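Local coordinates for hypothetical protein MerP (Cupriavidus metallidurans, PDB 1OSD), which probably binds mercuric ions in the periplasm as part of bacterial mercury resistance, through a small heavy-metal-associated domain, at residues Thr2-Leu7 with Gln42-Phe47. Sequence-based numbering, arbitrary orientation.
Sequences TQTVTL and QAVVTF
With chi1 at 71°, Phe47 holds CG between its backbone N and carbonyl carbon, which brings the ring over to strand 2-7, where one face meets Gln3 and the edge meets Val5. Gln3 CB sits over that face, off-centre toward the rim, in a CH-pi contact 3.9 Å from the Phe47 centroid; beyond it the Gln3 chain bends and carries its amide away. Val5 CG1 comes in at the ring edge, 3.7 Å from Phe47 CE2. On the other face of the sheet, Thr4 and Thr46 each hold OG1 beside the backbone N, and the two hydroxyls meet in a 2.7 Å OG1–OG1 hydrogen bond. Their methyls continue the row: Thr4 CG2 packs on Val44 CG1, and Thr46 CG2 on Thr2 CG2.

The backbones run antiparallel, with paired hydrogen bonds at Gln3–Phe47, Val5–Val45 and Leu7–Ala43; the middle pair is the straightest, with an N-H...O angle of 173° from Val45 N to Val5 O. These are the two central strands of the ferredoxin-like sheet of heavy-metal-associated domains. Strand 31-37 flanks 42-47, and the backbone of Lys71, just past strand 69-70, hydrogen-bonds to that of Thr6 on the other side. Helix 54-63 packs on Val5, Val45 and Phe47 through Leu57, while helix 17-26 meets Ala43 and Val45 through Ile25.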
loop_
_atom_site.group_PDB
_atom_site.type_symbol
_atom_site.label_atom_id
_atom_site.label_comp_id
_atom_site.label_asym_id
_atom_site.label_seq_id
_atom_site.Cartn_x
_atom_site.Cartn_y
_atom_site.Cartn_z
ATOM N N THR A 2 2.505 1.280 16.140
ATOM C CA THR A 2 1.893 1.955 15.047
ATOM C C THR A 2 2.929 2.692 14.179
ATOM O O THR A 2 3.741 3.480 14.665
ATOM C CB THR A 2 0.810 2.908 15.532
ATOM O OG1 THR A 2 -0.137 2.171 16.336
ATOM C CG2 THR A 2 -0.029 3.419 14.364
ATOM N N GLN A 3 2.861 2.407 12.907
ATOM C CA GLN A 3 3.752 2.981 11.910
ATOM C C GLN A 3 2.970 3.525 10.755
ATOM O O GLN A 3 1.865 3.023 10.471
ATOM C CB GLN A 3 4.701 1.941 11.333
ATOM C CG GLN A 3 5.891 1.504 12.073
ATOM C CD GLN A 3 6.620 2.600 12.804
ATOM O OE1 GLN A 3 6.840 2.473 13.998
ATOM N NE2 GLN A 3 7.050 3.634 12.088
ATOM N N THR A 4 3.532 4.562 10.112
ATOM C CA THR A 4 3.003 5.134 8.915
ATOM C C THR A 4 4.078 5.158 7.826
ATOM O O THR A 4 5.147 5.709 7.975
ATOM C CB THR A 4 2.304 6.471 9.132
ATOM O OG1 THR A 4 0.989 6.249 9.707
ATOM C CG2 THR A 4 1.833 6.977 7.821
ATOM N N VAL A 5 3.758 4.539 6.705
ATOM C CA VAL A 5 4.652 4.458 5.562
ATOM C C VAL A 5 3.917 4.885 4.299
ATOM O O VAL A 5 2.737 4.599 4.116
ATOM C CB VAL A 5 5.217 3.052 5.426
ATOM C CG1 VAL A 5 4.140 2.034 5.046
ATOM C CG2 VAL A 5 6.438 3.014 4.428
ATOM N N THR A 6 4.639 5.602 3.436
ATOM C CA THR A 6 4.224 5.950 2.121
ATOM C C THR A 6 4.901 5.098 1.054
ATOM O O THR A 6 6.130 5.032 0.934
ATOM C CB THR A 6 4.471 7.461 1.800
ATOM O OG1 THR A 6 3.754 8.268 2.716
ATOM C CG2 THR A 6 3.885 7.808 0.446
ATOM N N LEU A 7 4.055 4.609 0.152
ATOM C CA LEU A 7 4.504 3.693 -0.878
ATOM C C LEU A 7 4.288 4.322 -2.191
ATOM O O LEU A 7 3.272 4.966 -2.454
ATOM C CB LEU A 7 3.792 2.352 -0.802
ATOM C CG LEU A 7 3.847 1.522 0.477
ATOM C CD1 LEU A 7 3.053 0.164 0.332
ATOM C CD2 LEU A 7 5.332 1.308 0.960
ATOM N N GLN A 42 0.611 7.003 -5.203
ATOM C CA GLN A 42 1.039 6.567 -3.927
ATOM C C GLN A 42 -0.043 6.037 -2.988
ATOM O O GLN A 42 -1.257 6.196 -3.272
ATOM C CB GLN A 42 2.001 7.564 -3.314
ATOM C CG GLN A 42 1.610 8.965 -3.098
ATOM C CD GLN A 42 2.765 9.857 -2.560
ATOM O OE1 GLN A 42 3.890 9.946 -3.145
ATOM N NE2 GLN A 42 2.421 10.574 -1.612
ATOM N N ALA A 43 0.384 5.252 -1.993
ATOM C CA ALA A 43 -0.488 4.733 -0.891
ATOM C C ALA A 43 0.203 4.979 0.435
ATOM O O ALA A 43 1.422 4.642 0.569
ATOM C CB ALA A 43 -0.766 3.224 -1.096
ATOM N N VAL A 44 -0.536 5.574 1.419
ATOM C CA VAL A 44 -0.066 5.897 2.763
ATOM C C VAL A 44 -0.775 4.897 3.710
ATOM O O VAL A 44 -2.032 4.869 3.794
ATOM C CB VAL A 44 -0.460 7.426 3.259
ATOM C CG1 VAL A 44 -0.020 7.700 4.756
ATOM C CG2 VAL A 44 -0.114 8.600 2.202
ATOM N N VAL A 45 0.027 4.049 4.372
ATOM C CA VAL A 45 -0.471 2.896 5.123
ATOM C C VAL A 45 -0.057 3.052 6.530
ATOM O O VAL A 45 1.118 3.252 6.826
ATOM C CB VAL A 45 0.148 1.587 4.619
ATOM C CG1 VAL A 45 -0.473 0.370 5.336
ATOM C CG2 VAL A 45 0.101 1.484 3.123
ATOM N N THR A 46 -1.053 3.012 7.409
ATOM C CA THR A 46 -0.863 3.032 8.864
ATOM C C THR A 46 -1.119 1.580 9.375
ATOM O O THR A 46 -2.122 0.932 9.053
ATOM C CB THR A 46 -1.840 3.952 9.535
ATOM O OG1 THR A 46 -1.543 5.313 9.216
ATOM C CG2 THR A 46 -1.706 3.846 11.073
ATOM N N PHE A 47 -0.148 1.075 10.096
ATOM C CA PHE A 47 -0.178 -0.337 10.424
ATOM C C PHE A 47 0.585 -0.622 11.722
ATOM O O PHE A 47 1.439 0.202 12.220
ATOM C CB PHE A 47 0.435 -1.160 9.254
ATOM C CG PHE A 47 1.943 -0.999 9.123
ATOM C CD1 PHE A 47 2.804 -1.861 9.792
ATOM C CD2 PHE A 47 2.520 0.020 8.291
ATOM C CE1 PHE A 47 4.222 -1.738 9.688
ATOM C CE2 PHE A 47 3.954 0.194 8.243
ATOM C CZ PHE A 47 4.799 -0.724 8.940
#